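Local coordinates for gene 2 protein (Enterobacteria phage Sf6, PDB 5C12) that supplies the metal-dependent nuclease domain of the large terminase subunit, which cuts viral DNA during genome packaging, at residues L182-R185 and A186-G190; A193-D196 and D197-S200; A22-K25 and R26-E30. The protein carries 1 engineered substitution. All blocks are in the same frame, centred on the assembly; numbering follows the deposited sequence.

Interaction 1 of 3, residues L182-R185 and A186-G190; sequences LTYR and AVVHG
The guanidinium of R185 lies flat on one face of the H189 imidazole, centres 3.5 Å apart and planes only 9° from parallel. R185 CZ sits over H189 CG, while R185 NH1 stands above the rim near NE2, an approach whose angle is wrong for a hydrogen bond. Near the plane of the same imidazole, at its edge, comes the Y184 ring with CE2 and OH; the two rings are tilted at 66°. One face of Y184 takes V188 CB in a CH-pi contact, and V188 CG2 reaches Y184 CE1 at 3.7 Å. Two bends in the R185 chain, at chi2 (-60°) and at chi3, carry the guanidinium along the helix onto the imidazole. Beneath these groups run i to i+4 bonds of helix 168-189: V187 N to T183 O at 2.9 Å and V188 N to Y184 O at 2.8 Å, then a weak one from H189 N to R185 O. G190 then departs from helical backbone angles, with positive phi. Just past the segment E191 takes NH2 of R185 in a salt bridge. The guanidinium is thus held by the salt bridge to E191 and by the stack on its face, and its positive charge against the imidazole would probably disfavour protonation of H189.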
loop_
_atom_site.group_PDB
_atom_site.type_symbol
_atom_site.label_atom_id
_atom_site.label_comp_id
_atom_site.label_asym_id
_atom_site.label_seq_id
_atom_site.Cartn_x
_atom_site.Cartn_y
_atom_site.Cartn_z
ATOM N N LEU A 182 -2.620 -7.412 -13.630
ATOM C CA LEU A 182 -3.858 -8.039 -14.070
ATOM C C LEU A 182 -4.835 -6.961 -14.606
ATOM O O LEU A 182 -5.557 -7.175 -15.589
ATOM C CB LEU A 182 -4.478 -8.844 -12.930
ATOM C CG LEU A 182 -5.372 -10.020 -13.258
ATOM C CD1 LEU A 182 -4.584 -11.089 -14.021
ATOM C CD2 LEU A 182 -5.942 -10.570 -11.955
ATOM N N THR A 183 -4.848 -5.798 -13.962
ATOM C CA THR A 183 -5.703 -4.682 -14.389
ATOM C C THR A 183 -5.270 -4.175 -15.748
ATOM O O THR A 183 -6.095 -3.962 -16.633
ATOM C CB THR A 183 -5.688 -3.540 -13.370
ATOM O OG1 THR A 183 -6.035 -4.057 -12.086
ATOM C CG2 THR A 183 -6.697 -2.520 -13.710
ATOM N N TYR A 184 -3.964 -4.032 -15.928
ATOM C CA TYR A 184 -3.412 -3.655 -17.227
ATOM C C TYR A 184 -3.820 -4.638 -18.322
ATOM O O TYR A 184 -4.218 -4.236 -19.405
ATOM C CB TYR A 184 -1.893 -3.552 -17.129
ATOM C CG TYR A 184 -1.183 -3.394 -18.431
ATOM C CD1 TYR A 184 -1.073 -2.153 -19.035
ATOM C CD2 TYR A 184 -0.605 -4.487 -19.051
ATOM C CE1 TYR A 184 -0.419 -2.011 -20.252
ATOM C CE2 TYR A 184 0.046 -4.360 -20.252
ATOM C CZ TYR A 184 0.132 -3.130 -20.847
ATOM O OH TYR A 184 0.797 -3.027 -22.044
ATOM N N ARG A 185 -3.697 -5.932 -18.057
ATOM C CA ARG A 185 -4.051 -6.926 -19.064
ATOM C C ARG A 185 -5.550 -6.876 -19.391
ATOM O O ARG A 185 -5.958 -7.075 -20.520
ATOM C CB ARG A 185 -3.645 -8.328 -18.616
ATOM C CG ARG A 185 -2.135 -8.528 -18.460
ATOM C CD ARG A 185 -1.328 -8.293 -19.733
ATOM N NE ARG A 185 -1.697 -9.192 -20.827
ATOM C CZ ARG A 185 -1.007 -9.309 -21.959
ATOM N NH1 ARG A 185 0.097 -8.596 -22.136
ATOM N NH2 ARG A 185 -1.406 -10.146 -22.901
ATOM N N ALA A 186 -6.379 -6.582 -18.399
ATOM C CA ALA A 186 -7.806 -6.495 -18.650
ATOM C C ALA A 186 -8.166 -5.246 -19.462
ATOM O O ALA A 186 -8.954 -5.309 -20.402
ATOM C CB ALA A 186 -8.552 -6.475 -17.319
ATOM N N VAL A 187 -7.575 -4.125 -19.086
ATOM C CA VAL A 187 -7.896 -2.831 -19.680
ATOM C C VAL A 187 -7.312 -2.714 -21.091
ATOM O O VAL A 187 -7.978 -2.224 -22.011
ATOM C CB VAL A 187 -7.362 -1.684 -18.807
ATOM C CG1 VAL A 187 -7.444 -0.334 -19.548
ATOM C CG2 VAL A 187 -8.125 -1.616 -17.508
ATOM N N VAL A 188 -6.064 -3.141 -21.251
ATOM C CA VAL A 188 -5.316 -2.893 -22.491
ATOM C C VAL A 188 -5.336 -4.096 -23.432
ATOM O O VAL A 188 -5.268 -3.937 -24.647
ATOM C CB VAL A 188 -3.852 -2.470 -22.190
ATOM C CG1 VAL A 188 -3.055 -2.248 -23.456
ATOM C CG2 VAL A 188 -3.822 -1.208 -21.322
ATOM N N HIS A 189 -5.423 -5.311 -22.889
ATOM C CA HIS A 189 -5.426 -6.516 -23.718
ATOM C C HIS A 189 -6.749 -7.276 -23.719
ATOM O O HIS A 189 -6.853 -8.327 -24.330
ATOM C CB HIS A 189 -4.301 -7.447 -23.303
ATOM C CG HIS A 189 -2.940 -6.873 -23.528
ATOM N ND1 HIS A 189 -2.240 -7.072 -24.701
ATOM C CD2 HIS A 189 -2.162 -6.091 -22.746
ATOM C CE1 HIS A 189 -1.076 -6.450 -24.615
ATOM N NE2 HIS A 189 -1.005 -5.850 -23.443
ATOM N N GLY A 190 -7.757 -6.751 -23.031
ATOM C CA GLY A 190 -9.073 -7.371 -23.029
ATOM C C GLY A 190 -9.127 -8.751 -22.385
ATOM O O GLY A 190 -10.030 -9.534 -22.681
#

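Interaction 2 of 3, residues A193-D196 and D197-S200; sequences ADPD and DMLS
M198 curls its thioether back along A193-P195, with its methyl CE 3.5 Å from P195 CA and 3.6 Å from A193 O. The sulfur SD lies 4.1 Å from A193 CB, and CG rests near the carbonyl oxygen of D194. The chain runs extended through chi2 and turns only at chi3 (-79°), which swings CE in beneath the proline ring. On the other flank D197 brings its carboxylate alongside D194, OD2 approaching D194 CB.

The backbone that sets these side chains in place is a short 3-10 turn. D197 N donates to D194 O at 2.8 Å, and M198 N donates to P195 O at 3.0 Å; both donors stand well above the planes of the carbonyls they meet. D194 opens the turn: with CG anti to the backbone N (chi1 -176°), its OD1 accepts from D196 N at 2.9 Å, met from above the carboxylate plane, which makes an Asx turn. D194 OD2 and D197 OD2 remain 4.6 Å apart, two like charges close together. One water ties the two residues, accepting from D194 N and donating to D197 OD2 at 2.8 Å, so it shares in holding the D197 carboxylate.

The turn belongs to the loop that leads from helix 168-189 into strand 200-201. D197 packs on L182 of that helix, M198 on L39 of helix 35-39 and on W41, and P195 O accepts from S69 OG. Beyond it, S200 pairs through its backbone with S69 and V71, joining the chain to the edge of the central sheet beside strand 70-77.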
loop_
_atom_site.group_PDB
_atom_site.type_symbol
_atom_site.label_atom_id
_atom_site.label_comp_id
_atom_site.label_asym_id
_atom_site.label_seq_id
_atom_site.Cartn_x
_atom_site.Cartn_y
_atom_site.Cartn_z
ATOM N N ALA A 193 -10.445 -10.510 -15.909
ATOM C CA ALA A 193 -9.978 -10.756 -14.564
ATOM C C ALA A 193 -11.104 -10.402 -13.622
ATOM O O ALA A 193 -11.945 -9.557 -13.913
ATOM C CB ALA A 193 -8.747 -9.917 -14.259
ATOM N N ASP A 194 -11.130 -11.074 -12.486
ATOM C CA ASP A 194 -12.099 -10.754 -11.451
ATOM C C ASP A 194 -11.715 -9.380 -10.853
ATOM O O ASP A 194 -10.561 -9.147 -10.500
ATOM C CB ASP A 194 -12.056 -11.897 -10.421
ATOM C CG ASP A 194 -13.086 -11.766 -9.302
ATOM O OD1 ASP A 194 -13.552 -10.656 -9.004
ATOM O OD2 ASP A 194 -13.414 -12.818 -8.712
ATOM N N PRO A 195 -12.677 -8.446 -10.763
ATOM C CA PRO A 195 -12.368 -7.139 -10.160
ATOM C C PRO A 195 -11.740 -7.259 -8.783
ATOM O O PRO A 195 -10.934 -6.414 -8.356
ATOM C CB PRO A 195 -13.741 -6.467 -10.061
ATOM C CG PRO A 195 -14.539 -7.090 -11.140
ATOM C CD PRO A 195 -14.065 -8.517 -11.241
ATOM N N ASP A 196 -12.069 -8.335 -8.079
ATOM C CA ASP A 196 -11.493 -8.551 -6.754
ATOM C C ASP A 196 -9.974 -8.746 -6.763
ATOM O O ASP A 196 -9.288 -8.538 -5.752
ATOM C CB ASP A 196 -12.175 -9.735 -6.065
ATOM C CG ASP A 196 -13.523 -9.369 -5.476
ATOM O OD1 ASP A 196 -14.052 -8.277 -5.771
ATOM O OD2 ASP A 196 -14.077 -10.210 -4.743
ATOM N N ASP A 197 -9.439 -9.111 -7.916
ATOM C CA ASP A 197 -8.014 -9.323 -8.100
ATOM C C ASP A 197 -7.333 -8.121 -8.809
ATOM O O ASP A 197 -6.143 -8.158 -9.077
ATOM C CB ASP A 197 -7.799 -10.589 -8.929
ATOM C CG ASP A 197 -8.343 -11.837 -8.250
ATOM O OD1 ASP A 197 -8.267 -11.873 -7.007
ATOM O OD2 ASP A 197 -8.824 -12.755 -8.955
ATOM N N MET A 198 -8.104 -7.086 -9.098
ATOM C CA MET A 198 -7.586 -5.900 -9.797
ATOM C C MET A 198 -7.404 -4.736 -8.822
ATOM O O MET A 198 -7.644 -4.881 -7.616
ATOM C CB MET A 198 -8.543 -5.504 -10.914
ATOM C CG MET A 198 -8.517 -6.490 -12.072
ATOM S SD MET A 198 -9.276 -5.945 -13.617
ATOM C CE MET A 198 -11.003 -6.181 -13.282
ATOM N N LEU A 199 -6.986 -3.574 -9.330
ATOM C CA LEU A 199 -6.918 -2.362 -8.531
ATOM C C LEU A 199 -7.148 -1.194 -9.472
ATOM O O LEU A 199 -6.506 -1.104 -10.518
ATOM C CB LEU A 199 -5.570 -2.217 -7.836
ATOM C CG LEU A 199 -5.633 -1.173 -6.718
ATOM C CD1 LEU A 199 -6.486 -1.652 -5.553
ATOM C CD2 LEU A 199 -4.216 -0.820 -6.264
ATOM N N SER A 200 -8.131 -0.373 -9.146
ATOM C CA SER A 200 -8.457 0.836 -9.880
ATOM C C SER A 200 -8.137 2.066 -9.061
ATOM O O SER A 200 -8.391 2.109 -7.854
ATOM C CB SER A 200 -9.936 0.838 -10.250
ATOM O OG SER A 200 -10.265 1.985 -11.027
HETATM O O HOH W 1 -8.961 -12.951 -11.695
#

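Interaction 3 of 3, residues A22-K25 and R26-E30; sequences AIIK and REWLE
The start of helix 26-32 is built round K25, its N-cap residue, whose aliphatic stem lies across the indole of W28 three residues on. K25 CB stands over the five-membered ring, 3.5 Å from its centroid and 6° off the normal, a close CH-pi contact; CG continues over the ring fusion, 3.7 Å from W28 CE2. A bend at chi2 (-81°) follows, and the end of the lysine then leads away from the helix. Beside CB, the backbone N of K25 lies over the same indole face. At the far end of the indole, W28 CZ3 comes within 3.3 Å of I23 O, so the six-membered ring lies against the approaching backbone as well. I24 CG2, anti to the backbone N, lies near W28 CE3 and meets L29 CG at 3.9 Å, L29 crossing the isoleucine at about a right angle.

K25 O begins the helical bonding with two weak bonds, from W28 N and from L29 N. R26, next in the chain, holds E30 one turn on, side-on: NE at 2.8 Å and NH2 at 3.0 Å both grip OE2, which lies in the guanidinium plane. NH2 also makes a salt bridge with E212, so two carboxylates share the positive charge of R26.

I24 and L29 face inward, I24 against A177 and L29 against L180 of helix 168-189, and both reach L218 of helix 208-218. W28 meets Y181 of helix 168-189 edge-to-face, while I23 packs on Y173 and Y174 and bonds through its backbone to I221. Loop and helix thus sit against helices 168-189 and 208-218.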
loop_
_atom_site.group_PDB
_atom_site.type_symbol
_atom_site.label_atom_id
_atom_site.label_comp_id
_atom_site.label_asym_id
_atom_site.label_seq_id
_atom_site.Cartn_x
_atom_site.Cartn_y
_atom_site.Cartn_z
ATOM N N ALA A 22 12.826 -2.477 -11.232
ATOM C CA ALA A 22 11.553 -1.919 -10.769
ATOM C C ALA A 22 10.442 -2.955 -10.891
ATOM O O ALA A 22 10.408 -3.736 -11.835
ATOM C CB ALA A 22 11.191 -0.660 -11.528
ATOM N N ILE A 23 9.512 -2.958 -9.938
ATOM C CA ILE A 23 8.477 -3.988 -9.930
ATOM C C ILE A 23 7.133 -3.548 -10.526
ATOM O O ILE A 23 6.280 -4.382 -10.801
ATOM C CB ILE A 23 8.244 -4.526 -8.501
ATOM C CG1 ILE A 23 7.715 -3.416 -7.596
ATOM C CG2 ILE A 23 9.536 -5.114 -7.963
ATOM C CD1 ILE A 23 7.088 -3.913 -6.318
ATOM N N ILE A 24 6.951 -2.247 -10.744
ATOM C CA ILE A 24 5.692 -1.713 -11.276
ATOM C C ILE A 24 5.965 -0.806 -12.468
ATOM O O ILE A 24 6.796 0.089 -12.389
ATOM C CB ILE A 24 4.908 -0.934 -10.199
ATOM C CG1 ILE A 24 4.338 -1.918 -9.181
ATOM C CG2 ILE A 24 3.775 -0.105 -10.815
ATOM C CD1 ILE A 24 3.944 -1.270 -7.847
ATOM N N LYS A 25 5.306 -1.110 -13.587
ATOM C CA LYS A 25 5.385 -0.324 -14.805
ATOM C C LYS A 25 4.399 0.831 -14.806
ATOM O O LYS A 25 3.245 0.678 -14.433
ATOM C CB LYS A 25 5.117 -1.218 -16.025
ATOM C CG LYS A 25 6.195 -2.252 -16.259
ATOM C CD LYS A 25 7.401 -1.639 -16.990
ATOM C CE LYS A 25 8.487 -2.672 -17.194
ATOM N NZ LYS A 25 8.864 -3.367 -15.930
ATOM N N ARG A 26 4.861 1.980 -15.288
ATOM C CA ARG A 26 4.015 3.143 -15.379
ATOM C C ARG A 26 2.784 2.862 -16.235
ATOM O O ARG A 26 1.697 3.321 -15.928
ATOM C CB ARG A 26 4.820 4.303 -15.956
ATOM C CG ARG A 26 4.037 5.571 -16.094
ATOM C CD ARG A 26 3.679 6.112 -14.749
ATOM N NE ARG A 26 2.825 7.282 -14.859
ATOM C CZ ARG A 26 3.058 8.446 -14.268
ATOM N NH1 ARG A 26 4.126 8.629 -13.494
ATOM N NH2 ARG A 26 2.195 9.433 -14.449
ATOM N N GLU A 27 2.953 2.135 -17.332
ATOM C CA GLU A 27 1.804 1.810 -18.162
ATOM C C GLU A 27 0.693 1.101 -17.395
ATOM O O GLU A 27 -0.482 1.302 -17.697
ATOM C CB GLU A 27 2.220 0.953 -19.362
ATOM C CG GLU A 27 2.751 1.751 -20.507
ATOM C CD GLU A 27 1.739 2.726 -21.061
ATOM O OE1 GLU A 27 0.719 2.285 -21.640
ATOM O OE2 GLU A 27 1.973 3.938 -20.927
ATOM N N TRP A 28 1.045 0.239 -16.433
ATOM C CA TRP A 28 0.030 -0.441 -15.649
ATOM C C TRP A 28 -0.759 0.577 -14.827
ATOM O O TRP A 28 -1.971 0.469 -14.652
ATOM C CB TRP A 28 0.631 -1.454 -14.672
ATOM C CG TRP A 28 1.551 -2.497 -15.254
ATOM C CD1 TRP A 28 1.740 -2.809 -16.573
ATOM C CD2 TRP A 28 2.405 -3.371 -14.513
ATOM N NE1 TRP A 28 2.671 -3.821 -16.694
ATOM C CE2 TRP A 28 3.092 -4.181 -15.440
ATOM C CE3 TRP A 28 2.657 -3.544 -13.146
ATOM C CZ2 TRP A 28 4.009 -5.152 -15.045
ATOM C CZ3 TRP A 28 3.569 -4.495 -12.758
ATOM C CH2 TRP A 28 4.244 -5.284 -13.706
ATOM N N LEU A 29 -0.051 1.564 -14.291
ATOM C CA LEU A 29 -0.690 2.599 -13.464
ATOM C C LEU A 29 -1.641 3.463 -14.295
ATOM O O LEU A 29 -2.739 3.805 -13.853
ATOM C CB LEU A 29 0.374 3.472 -12.787
ATOM C CG LEU A 29 1.311 2.708 -11.841
ATOM C CD1 LEU A 29 2.473 3.605 -11.440
ATOM C CD2 LEU A 29 0.557 2.211 -10.619
ATOM N N GLU A 30 -1.222 3.802 -15.503
ATOM C CA GLU A 30 -2.089 4.553 -16.393
ATOM C C GLU A 30 -3.341 3.730 -16.743
ATOM O O GLU A 30 -4.456 4.251 -16.723
ATOM C CB GLU A 30 -1.343 4.936 -17.665
ATOM C CG GLU A 30 -0.126 5.839 -17.482
ATOM C CD GLU A 30 -0.474 7.183 -16.874
ATOM O OE1 GLU A 30 -1.647 7.610 -16.973
ATOM O OE2 GLU A 30 0.432 7.806 -16.282
#

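Helix 168-189 connects the three contacts, its last turns forming interaction 1. Towards interaction 2 it offers T183, whose OG1 lies 3.0 Å from L199 N, a probable hydrogen bond, and L182, whose CG packs on A193 CB at 3.5 Å. Towards interaction 3 it offers Y184, whose CG is 3.5 Å from W28 CD1. Interactions 2 and 3 do not touch, their nearest atoms being about 6 Å apart. Interaction 3 comes closer to the metal site than the other two, without reaching it: the I23 side chain is about 9 Å from that of D252, which with D52 binds magnesium, and about 14 Å from a bound magnesium ion. Interactions 1 and 2 lie away from it.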